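Long-range contacts in ornithine carbamoyltransferase (Giardia intestinalis, PDB 3GRF), which probably transfers the carbamoyl group between carbamoyl phosphate and ornithine in the arginine degradation pathway: residues A[144-149]-A[157-162]; A[234-239]-A[272-277]; A[16-21]-A[182-187]; A[138-143]-A[304-309]. One frame throughout, in Å; residues are numbered along the deposited sequence.

All four contacts gather round helix 135-151, which runs between the two parallel sheets of the chain. Contacts 1 and 4 both use it, their centres about 13 Å apart, and contact 3 reaches it through L185 and F142. Contact 2 lies further out, its centre about 12 Å from that of contact 1, between strand 237-240 and the loop leading into strand 278-281. Along the chain contact 3 opens first and contact 4 second; contact 1 opens and closes before contact 3 closes, contact 2 follows, and contact 4 closes last. Contacts 1, 3 and 4 join parts of the carbamoyl phosphate-binding and Asp/Orn-binding regions and so bridge the two domains, whereas contact 2 lies within the second.

Contact 1 (A[144-149]-A[157-162]); sequences TIKEKF and NGFKGI
F149 and I162 form the tight end of this contact. The CD1 methyl of I162 lies over one face of the F149 ring, 4.1 Å from the ring centroid and 13° off its normal, a CH-pi contact. The other branch of the same isoleucine lies over the same side, with I162 CG2 3.7 Å from F149 CE1. This division follows from chi1 of I162 (-54°), which sets CG1 opposite the carbonyl carbon and CG2 opposite the backbone N. I162 CG2 also meets I145 CG2 at 4.1 Å, the two side chains sliding past each other in opposite directions. That I145 methyl touches F159 as well, coming in at the ring edge 4.1 Å from CE2, so the four apolar groups close into one patch.

Toward solvent the packing thins. K146 offers F159 little more than its CB, 3.7 Å from the ring's CZ; beyond that its extended chain leads away to a salt bridge with D26. In the turn closed by I162 N bonding to F159 O, I162 points at the helix, while F159 reaches it with its ring.

The contact packs helix 135-151 against the loop leading into strand 164-167, the central strand of the Asp/Orn-binding sheet. F155 stacks edge-to-face on F159, and I25 of helix 18-33 touches that ring. I145, F149 and I162 all rest on V237 of strand 237-240; I145 also touches M280, and F149 I278, of strand 278-281.

Contact 2 (A[234-239]-A[272-277]); sequences GVDVVY and VTSKRS
D236 and two residues of the facing loop make the polar centre here. S274 OG donates to D236 OD2 (3.0 Å) from the anti side, while R276 NH1 forms a salt bridge to the same oxygen at 3.2 Å. The arginine comes from above the carboxylate, 59° out of its plane and on the face opposite the serine; the carboxylate and guanidinium planes are nearly perpendicular. Beside this, two nearly straight backbone bonds join the two segments: S274 N to V235 O and G234 N to V272 O. T273 adds the apolar part, its CG2 wedged 3.7 Å from V235 CG2 and 3.5 Å from V238 CG2.

One shell out, a type I turn from S274 to S277 presents both donors to the aspartate. R276 leaves the backbone with CG between N and the carbonyl carbon (chi1 83°), then bends twice to bring its guanidinium back. E154 binds R276 NE, and the backbone N of K163 binds D236 OD1. The turn leads straight into strand 278-281, which pairs in parallel with strand 237-240.

With both carboxylate oxygens taken up by donors and an arginine alongside, D236 is probably held ionised, pinning the starts of two neighbouring strands.

Contact 3 (A[16-21]-A[182-187]); sequences LCPKEL and CALLGM
L184 drives into the first turn of helix 18-33 and has the largest share of the apolar contact. Its CD2 methyl lies 4.0 Å from L21 CD2, and its CD1 is 4.2 Å from CG of the P18 ring, which it crosses at about a right angle. The chi1 of L184 is -125°, well away from a staggered value. L21 has a second partner: its CD2 packs 3.9 Å from L185 CG, and these two leucines also meet at roughly a right angle. L21 can do this because its CG is turned opposite the backbone N (chi1 174°), stretching the branched end toward helix 173-185.

Carbonyl groups are the next kind of neighbour. L16 O lies 3.5 Å from L184 CD2, and P18 CB sits 3.4 Å from L184 O, so the proline packs directly on the end of the opposing helix.

In the fold, helix 18-33 meets helix 173-185, which is the crossover between the adjacent parallel strands 164-167 and 188-192, a beta-alpha-beta unit of the Asp/Orn-binding domain.

Hydrogen bonds shape both helix ends. C17 and E20 form a capping box: E20 N bonds to C17 SG, and C17 N to E20 OE1 at 3.1 Å. Helix 173-185 stops in a Schellman motif, with G186 in positive phi and M187 N bonded to C182 O. The disulfide from C182 to C189 ties this helix end to strand 188-192, while I212 of helix 203-216 touches L184 and F142 of helix 135-151 touches L185.

Contact 4 (A[138-143]-A[304-309]); sequences MVCDFM and YDEAGN
The carboxylates of D141 and E306 meet with their planes 83° apart, D141 OD2 only 2.7 Å from E306 OE2. Two acid oxygens that close suggest that one group probably holds a proton. Around the pair, Y239 OH binds D141 OD1, Q137 binds D141 OD2, and the backbone N of N281 binds E306 OE1, so the buried acids have other polar partners. E306 gets there with CG opposite its backbone N (chi1 162°) and the chain extended beyond.

The second flat group is the amide of N309. M143 lies across one of its faces, SD standing 3.9 Å from N309 CG and the CE methyl 3.6 Å from N309 OD1. T144 OG1 and E147 OE1 accept from N309 ND2, and K32 NZ bonds to OD1; together they fix the amide's rotation.

D305 and Y304 turn outward to R99 and D92 of a neighbouring subunit. The axes of the two short segments pass 8.6 Å apart at 135°. Helices 135-151 and 303-322 are the two that, as in other transcarbamoylases, link the carbamoyl phosphate and ornithine domains.

Contact 1 (A[144-149]-A[157-162])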
# COMPACT_ATOMS: atom_id res chain seq x y z
N THR A 144 -11.62 19.38 -17.11
CA THR A 144 -11.58 18.81 -18.46
C THR A 144 -12.35 19.70 -19.43
O THR A 144 -11.89 19.95 -20.55
CB THR A 144 -12.18 17.36 -18.47
OG1 THR A 144 -11.43 16.52 -17.58
CG2 THR A 144 -12.21 16.78 -19.90
N ILE A 145 -13.52 20.18 -19.00
CA ILE A 145 -14.30 21.09 -19.83
C ILE A 145 -13.46 22.38 -20.10
O ILE A 145 -13.31 22.77 -21.25
CB ILE A 145 -15.69 21.41 -19.19
CG1 ILE A 145 -16.61 20.19 -19.30
CG2 ILE A 145 -16.40 22.64 -19.83
CD1 ILE A 145 -17.81 20.19 -18.28
N LYS A 146 -12.88 23.00 -19.07
CA LYS A 146 -12.08 24.22 -19.33
C LYS A 146 -10.89 23.99 -20.23
O LYS A 146 -10.56 24.84 -21.07
CB LYS A 146 -11.57 24.88 -18.03
CG LYS A 146 -10.51 26.01 -18.34
CD LYS A 146 -10.36 26.94 -17.14
CE LYS A 146 -9.53 28.16 -17.50
NZ LYS A 146 -9.33 28.88 -16.21
N GLU A 147 -10.19 22.90 -19.99
CA GLU A 147 -9.06 22.43 -20.77
C GLU A 147 -9.39 22.24 -22.22
O GLU A 147 -8.74 22.77 -23.09
CB GLU A 147 -8.60 21.09 -20.23
CG GLU A 147 -7.25 20.68 -20.73
CD GLU A 147 -6.81 19.35 -20.17
OE1 GLU A 147 -7.65 18.43 -20.09
OE2 GLU A 147 -5.63 19.22 -19.81
N LYS A 148 -10.40 21.42 -22.50
CA LYS A 148 -10.81 21.16 -23.87
C LYS A 148 -11.21 22.42 -24.64
O LYS A 148 -10.67 22.68 -25.71
CB LYS A 148 -11.95 20.12 -23.93
CG LYS A 148 -11.50 18.77 -23.48
CD LYS A 148 -10.39 18.22 -24.40
CE LYS A 148 -9.50 17.20 -23.66
NZ LYS A 148 -8.38 16.69 -24.51
N PHE A 149 -12.15 23.20 -24.10
CA PHE A 149 -12.66 24.38 -24.78
C PHE A 149 -11.62 25.49 -24.94
O PHE A 149 -11.60 26.18 -25.94
CB PHE A 149 -13.93 24.87 -24.10
CG PHE A 149 -15.12 24.00 -24.42
CD1 PHE A 149 -15.70 23.23 -23.43
CD2 PHE A 149 -15.62 23.92 -25.71
CE1 PHE A 149 -16.82 22.41 -23.72
CE2 PHE A 149 -16.72 23.11 -26.02
CZ PHE A 149 -17.34 22.35 -25.02
N ASN A 157 -15.92 33.24 -23.17
CA ASN A 157 -17.03 33.38 -22.22
C ASN A 157 -16.96 32.43 -21.02
O ASN A 157 -17.96 32.21 -20.34
CB ASN A 157 -18.40 33.36 -22.92
CG ASN A 157 -19.51 34.00 -22.07
OD1 ASN A 157 -19.24 34.81 -21.19
ND2 ASN A 157 -20.76 33.58 -22.29
N GLY A 158 -15.76 31.84 -20.79
CA GLY A 158 -15.54 31.01 -19.63
C GLY A 158 -16.52 29.86 -19.59
O GLY A 158 -16.98 29.43 -20.63
N PHE A 159 -16.84 29.40 -18.38
CA PHE A 159 -17.90 28.39 -18.15
C PHE A 159 -19.29 28.95 -18.47
O PHE A 159 -20.21 28.21 -18.83
CB PHE A 159 -17.86 27.87 -16.71
CG PHE A 159 -16.64 27.03 -16.38
CD1 PHE A 159 -15.64 27.54 -15.56
CD2 PHE A 159 -16.51 25.72 -16.87
CE1 PHE A 159 -14.51 26.77 -15.26
CE2 PHE A 159 -15.38 24.97 -16.58
CZ PHE A 159 -14.38 25.49 -15.77
N LYS A 160 -19.42 30.26 -18.36
CA LYS A 160 -20.71 30.91 -18.54
C LYS A 160 -21.43 30.54 -19.84
O LYS A 160 -22.64 30.38 -19.82
CB LYS A 160 -20.56 32.42 -18.45
CG LYS A 160 -19.80 32.88 -17.24
CD LYS A 160 -20.70 32.88 -16.05
CE LYS A 160 -19.92 32.70 -14.76
NZ LYS A 160 -18.87 33.74 -14.52
N GLY A 161 -20.67 30.40 -20.93
CA GLY A 161 -21.20 30.13 -22.28
C GLY A 161 -21.35 28.66 -22.64
O GLY A 161 -21.95 28.32 -23.66
N ILE A 162 -20.79 27.78 -21.81
CA ILE A 162 -20.79 26.35 -22.09
C ILE A 162 -22.11 25.80 -21.59
O ILE A 162 -22.33 25.75 -20.38
CB ILE A 162 -19.63 25.56 -21.42
CG1 ILE A 162 -18.28 26.17 -21.75
CG2 ILE A 162 -19.58 24.12 -21.97
CD1 ILE A 162 -18.13 26.46 -23.23

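Contact 2 (A[234-239]-A[272-277])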
# COMPACT_ATOMS: atom_id res chain seq x y z
N GLY A 234 -28.48 22.08 -29.04
CA GLY A 234 -27.62 23.23 -28.85
C GLY A 234 -26.52 23.10 -27.80
O GLY A 234 -25.70 24.00 -27.64
N VAL A 235 -26.49 22.00 -27.05
CA VAL A 235 -25.64 21.94 -25.86
C VAL A 235 -24.16 21.74 -26.25
O VAL A 235 -23.87 21.28 -27.35
CB VAL A 235 -26.12 20.90 -24.79
CG1 VAL A 235 -27.56 21.20 -24.32
CG2 VAL A 235 -26.01 19.49 -25.32
N ASP A 236 -23.24 22.11 -25.37
CA ASP A 236 -21.81 22.05 -25.67
C ASP A 236 -21.12 20.84 -25.04
O ASP A 236 -20.00 20.49 -25.41
CB ASP A 236 -21.11 23.33 -25.22
CG ASP A 236 -21.71 24.57 -25.83
OD1 ASP A 236 -22.27 25.39 -25.07
OD2 ASP A 236 -21.62 24.73 -27.06
N VAL A 237 -21.79 20.22 -24.07
CA VAL A 237 -21.25 19.05 -23.35
C VAL A 237 -22.43 18.12 -23.19
O VAL A 237 -23.50 18.57 -22.76
CB VAL A 237 -20.73 19.36 -21.93
CG1 VAL A 237 -20.16 18.04 -21.26
CG2 VAL A 237 -19.67 20.46 -21.96
N VAL A 238 -22.23 16.86 -23.53
CA VAL A 238 -23.20 15.83 -23.21
C VAL A 238 -22.57 14.76 -22.32
O VAL A 238 -21.62 14.08 -22.70
CB VAL A 238 -23.76 15.16 -24.46
CG1 VAL A 238 -24.81 14.06 -24.06
CG2 VAL A 238 -24.39 16.20 -25.40
N TYR A 239 -23.14 14.57 -21.14
CA TYR A 239 -22.45 13.79 -20.15
C TYR A 239 -23.46 12.72 -19.79
O TYR A 239 -24.64 13.01 -19.67
CB TYR A 239 -22.11 14.71 -18.98
CG TYR A 239 -21.20 14.18 -17.88
CD1 TYR A 239 -21.52 13.05 -17.14
CD2 TYR A 239 -20.07 14.86 -17.56
CE1 TYR A 239 -20.72 12.61 -16.11
CE2 TYR A 239 -19.28 14.46 -16.53
CZ TYR A 239 -19.59 13.31 -15.83
OH TYR A 239 -18.78 12.92 -14.81
N VAL A 272 -27.66 16.69 -32.45
CA VAL A 272 -28.43 17.91 -32.18
C VAL A 272 -27.66 18.93 -31.37
O VAL A 272 -28.12 20.04 -31.13
CB VAL A 272 -29.79 17.62 -31.52
CG1 VAL A 272 -30.64 16.73 -32.42
CG2 VAL A 272 -29.62 16.97 -30.16
N THR A 273 -26.44 18.55 -30.93
CA THR A 273 -25.64 19.44 -30.09
C THR A 273 -24.85 20.46 -30.91
O THR A 273 -24.92 20.48 -32.14
CB THR A 273 -24.74 18.64 -29.16
OG1 THR A 273 -23.69 18.03 -29.92
CG2 THR A 273 -25.55 17.58 -28.44
N SER A 274 -24.11 21.34 -30.24
CA SER A 274 -23.31 22.33 -30.95
C SER A 274 -22.21 21.66 -31.78
O SER A 274 -21.88 20.49 -31.55
CB SER A 274 -22.70 23.31 -29.95
OG SER A 274 -21.49 22.82 -29.40
N LYS A 275 -21.66 22.40 -32.73
CA LYS A 275 -20.60 21.88 -33.54
C LYS A 275 -19.33 21.66 -32.71
O LYS A 275 -18.53 20.77 -33.02
CB LYS A 275 -20.34 22.80 -34.75
CG LYS A 275 -20.35 22.09 -36.10
CD LYS A 275 -21.76 22.01 -36.71
CE LYS A 275 -21.70 21.69 -38.21
NZ LYS A 275 -21.37 22.90 -39.05
N ARG A 276 -19.14 22.48 -31.67
CA ARG A 276 -18.00 22.37 -30.73
C ARG A 276 -18.19 21.29 -29.64
O ARG A 276 -17.29 21.03 -28.84
CB ARG A 276 -17.75 23.74 -30.07
CG ARG A 276 -18.66 23.99 -28.87
CD ARG A 276 -19.28 25.37 -28.80
NE ARG A 276 -18.41 26.35 -28.18
CZ ARG A 276 -18.78 27.31 -27.32
NH1 ARG A 276 -20.03 27.47 -26.90
NH2 ARG A 276 -17.86 28.13 -26.86
N SER A 277 -19.37 20.65 -29.56
CA SER A 277 -19.70 19.83 -28.40
C SER A 277 -18.66 18.79 -28.09
O SER A 277 -17.84 18.39 -28.94
CB SER A 277 -21.09 19.19 -28.52
OG SER A 277 -21.16 18.35 -29.65

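Contact 3 (A[16-21]-A[182-187])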
# COMPACT_ATOMS: atom_id res chain seq x y z
N LEU A 16 -17.55 24.12 -1.58
CA LEU A 16 -16.72 25.21 -2.10
C LEU A 16 -17.57 26.38 -2.60
O LEU A 16 -18.65 26.19 -3.17
CB LEU A 16 -15.88 24.70 -3.28
CG LEU A 16 -14.91 23.53 -3.12
CD1 LEU A 16 -14.30 23.15 -4.46
CD2 LEU A 16 -13.80 23.91 -2.17
N CYS A 17 -17.06 27.60 -2.44
CA CYS A 17 -17.71 28.74 -3.04
C CYS A 17 -17.21 28.71 -4.43
O CYS A 17 -16.29 27.94 -4.72
CB CYS A 17 -17.29 30.03 -2.33
SG CYS A 17 -15.68 30.54 -2.82
N PRO A 18 -17.83 29.51 -5.32
CA PRO A 18 -17.55 29.50 -6.74
C PRO A 18 -16.10 29.83 -7.08
O PRO A 18 -15.55 29.27 -8.02
CB PRO A 18 -18.46 30.63 -7.27
CG PRO A 18 -19.52 30.78 -6.31
CD PRO A 18 -18.90 30.46 -4.98
N LYS A 19 -15.47 30.74 -6.32
CA LYS A 19 -14.10 31.10 -6.60
C LYS A 19 -13.12 30.00 -6.16
O LYS A 19 -12.07 29.84 -6.76
CB LYS A 19 -13.74 32.40 -5.90
CG LYS A 19 -12.34 32.89 -6.16
CD LYS A 19 -12.36 34.35 -6.67
CE LYS A 19 -11.04 34.72 -7.46
NZ LYS A 19 -10.95 36.22 -7.66
N GLU A 20 -13.47 29.28 -5.10
CA GLU A 20 -12.66 28.16 -4.67
C GLU A 20 -12.67 27.05 -5.70
O GLU A 20 -11.65 26.44 -5.95
CB GLU A 20 -13.13 27.62 -3.32
CG GLU A 20 -12.80 28.59 -2.21
CD GLU A 20 -13.37 28.18 -0.90
OE1 GLU A 20 -14.41 27.46 -0.86
OE2 GLU A 20 -12.75 28.57 0.11
N LEU A 21 -13.84 26.79 -6.29
CA LEU A 21 -13.94 25.77 -7.35
C LEU A 21 -13.15 26.18 -8.57
O LEU A 21 -12.48 25.37 -9.17
CB LEU A 21 -15.40 25.54 -7.73
CG LEU A 21 -15.65 24.61 -8.91
CD1 LEU A 21 -14.62 23.44 -8.84
CD2 LEU A 21 -17.16 24.09 -8.96
N CYS A 182 -22.27 23.13 -11.92
CA CYS A 182 -22.85 24.04 -12.90
C CYS A 182 -23.42 25.26 -12.17
O CYS A 182 -23.18 26.37 -12.57
CB CYS A 182 -24.01 23.38 -13.64
SG CYS A 182 -23.68 22.23 -14.95
N ALA A 183 -24.25 25.06 -11.16
CA ALA A 183 -24.84 26.19 -10.45
C ALA A 183 -23.76 27.14 -9.96
O ALA A 183 -23.91 28.35 -10.07
CB ALA A 183 -25.60 25.69 -9.30
N LEU A 184 -22.71 26.56 -9.36
CA LEU A 184 -21.54 27.23 -8.77
C LEU A 184 -20.81 28.05 -9.83
O LEU A 184 -20.40 29.18 -9.59
CB LEU A 184 -20.57 26.16 -8.17
CG LEU A 184 -20.11 26.21 -6.70
CD1 LEU A 184 -21.11 26.96 -5.82
CD2 LEU A 184 -19.90 24.81 -6.16
N LEU A 185 -20.67 27.42 -11.01
CA LEU A 185 -19.92 28.02 -12.12
C LEU A 185 -20.77 28.88 -13.06
O LEU A 185 -20.22 29.58 -13.91
CB LEU A 185 -19.10 26.93 -12.88
CG LEU A 185 -17.94 26.32 -12.06
CD1 LEU A 185 -17.44 25.09 -12.79
CD2 LEU A 185 -16.70 27.30 -11.88
N GLY A 186 -22.09 28.84 -12.89
CA GLY A 186 -22.98 29.74 -13.63
C GLY A 186 -23.28 29.21 -15.01
O GLY A 186 -23.45 29.98 -15.97
N MET A 187 -23.37 27.89 -15.11
CA MET A 187 -23.68 27.23 -16.36
C MET A 187 -25.16 26.92 -16.47
O MET A 187 -25.86 26.65 -15.48
CB MET A 187 -22.86 25.93 -16.50
CG MET A 187 -21.37 26.17 -16.62
SD MET A 187 -20.26 24.83 -16.22
CE MET A 187 -20.51 23.85 -17.72

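Contact 4 (A[138-143]-A[304-309])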
# COMPACT_ATOMS: atom_id res chain seq x y z
N MET A 138 -15.88 15.97 -9.71
CA MET A 138 -16.40 17.26 -10.18
C MET A 138 -15.24 18.15 -10.56
O MET A 138 -15.24 18.70 -11.64
CB MET A 138 -17.35 17.97 -9.19
CG MET A 138 -18.66 17.26 -8.96
SD MET A 138 -19.63 16.86 -10.44
CE MET A 138 -18.98 15.27 -10.87
N VAL A 139 -14.23 18.25 -9.71
CA VAL A 139 -13.06 19.07 -10.07
C VAL A 139 -12.40 18.54 -11.37
O VAL A 139 -11.87 19.31 -12.18
CB VAL A 139 -11.98 19.08 -8.99
CG1 VAL A 139 -10.83 20.08 -9.36
CG2 VAL A 139 -12.59 19.42 -7.66
N CYS A 140 -12.48 17.22 -11.58
CA CYS A 140 -11.94 16.54 -12.76
C CYS A 140 -12.62 16.99 -14.01
O CYS A 140 -12.01 17.46 -14.95
CB CYS A 140 -12.15 15.03 -12.63
SG CYS A 140 -11.44 14.17 -14.06
N ASP A 141 -13.94 16.83 -14.01
CA ASP A 141 -14.79 17.14 -15.16
C ASP A 141 -14.81 18.61 -15.57
O ASP A 141 -14.60 18.95 -16.73
CB ASP A 141 -16.18 16.65 -14.85
CG ASP A 141 -16.23 15.14 -14.68
OD1 ASP A 141 -17.20 14.60 -14.09
OD2 ASP A 141 -15.28 14.50 -15.16
N PHE A 142 -15.02 19.51 -14.62
CA PHE A 142 -14.99 20.93 -15.00
C PHE A 142 -13.62 21.40 -15.44
O PHE A 142 -13.49 22.19 -16.37
CB PHE A 142 -15.61 21.79 -13.90
CG PHE A 142 -17.04 21.47 -13.67
CD1 PHE A 142 -17.43 20.76 -12.53
CD2 PHE A 142 -18.00 21.82 -14.62
CE1 PHE A 142 -18.74 20.46 -12.33
CE2 PHE A 142 -19.36 21.53 -14.40
CZ PHE A 142 -19.71 20.83 -13.25
N MET A 143 -12.58 20.87 -14.82
CA MET A 143 -11.23 21.03 -15.34
C MET A 143 -11.06 20.54 -16.80
O MET A 143 -10.43 21.22 -17.62
CB MET A 143 -10.25 20.34 -14.43
CG MET A 143 -8.78 20.37 -14.95
SD MET A 143 -7.84 18.83 -14.49
CE MET A 143 -6.34 19.17 -15.40
N TYR A 304 -11.30 9.37 -21.90
CA TYR A 304 -10.06 8.86 -21.34
C TYR A 304 -9.18 10.00 -20.78
O TYR A 304 -8.49 9.81 -19.79
CB TYR A 304 -9.23 8.14 -22.39
CG TYR A 304 -9.69 6.80 -22.92
CD1 TYR A 304 -9.37 6.43 -24.21
CD2 TYR A 304 -10.42 5.91 -22.14
CE1 TYR A 304 -9.73 5.21 -24.73
CE2 TYR A 304 -10.81 4.67 -22.66
CZ TYR A 304 -10.46 4.34 -23.96
OH TYR A 304 -10.79 3.14 -24.52
N ASP A 305 -9.12 11.12 -21.49
CA ASP A 305 -8.38 12.30 -21.00
C ASP A 305 -9.04 12.84 -19.75
O ASP A 305 -8.38 13.32 -18.83
CB ASP A 305 -8.36 13.40 -22.06
CG ASP A 305 -7.27 13.18 -23.13
OD1 ASP A 305 -7.29 13.93 -24.12
OD2 ASP A 305 -6.40 12.28 -22.98
N GLU A 306 -10.37 12.76 -19.74
CA GLU A 306 -11.15 13.12 -18.56
C GLU A 306 -10.78 12.21 -17.38
O GLU A 306 -10.67 12.69 -16.28
CB GLU A 306 -12.67 13.06 -18.89
CG GLU A 306 -13.61 13.00 -17.68
CD GLU A 306 -15.06 12.82 -18.05
OE1 GLU A 306 -15.35 12.56 -19.21
OE2 GLU A 306 -15.94 12.87 -17.16
N ALA A 307 -10.59 10.90 -17.59
CA ALA A 307 -10.33 9.97 -16.48
C ALA A 307 -8.91 10.16 -15.97
O ALA A 307 -8.68 10.08 -14.78
CB ALA A 307 -10.52 8.53 -16.92
N GLY A 308 -7.97 10.44 -16.86
CA GLY A 308 -6.63 10.79 -16.47
C GLY A 308 -6.55 12.05 -15.64
O GLY A 308 -5.62 12.20 -14.81
N ASN A 309 -7.50 12.97 -15.89
CA ASN A 309 -7.59 14.26 -15.17
C ASN A 309 -8.04 14.09 -13.71
O ASN A 309 -7.94 15.02 -12.91
CB ASN A 309 -8.52 15.24 -15.91
CG ASN A 309 -7.85 15.89 -17.11
OD1 ASN A 309 -6.62 16.05 -17.15
ND2 ASN A 309 -8.64 16.29 -18.09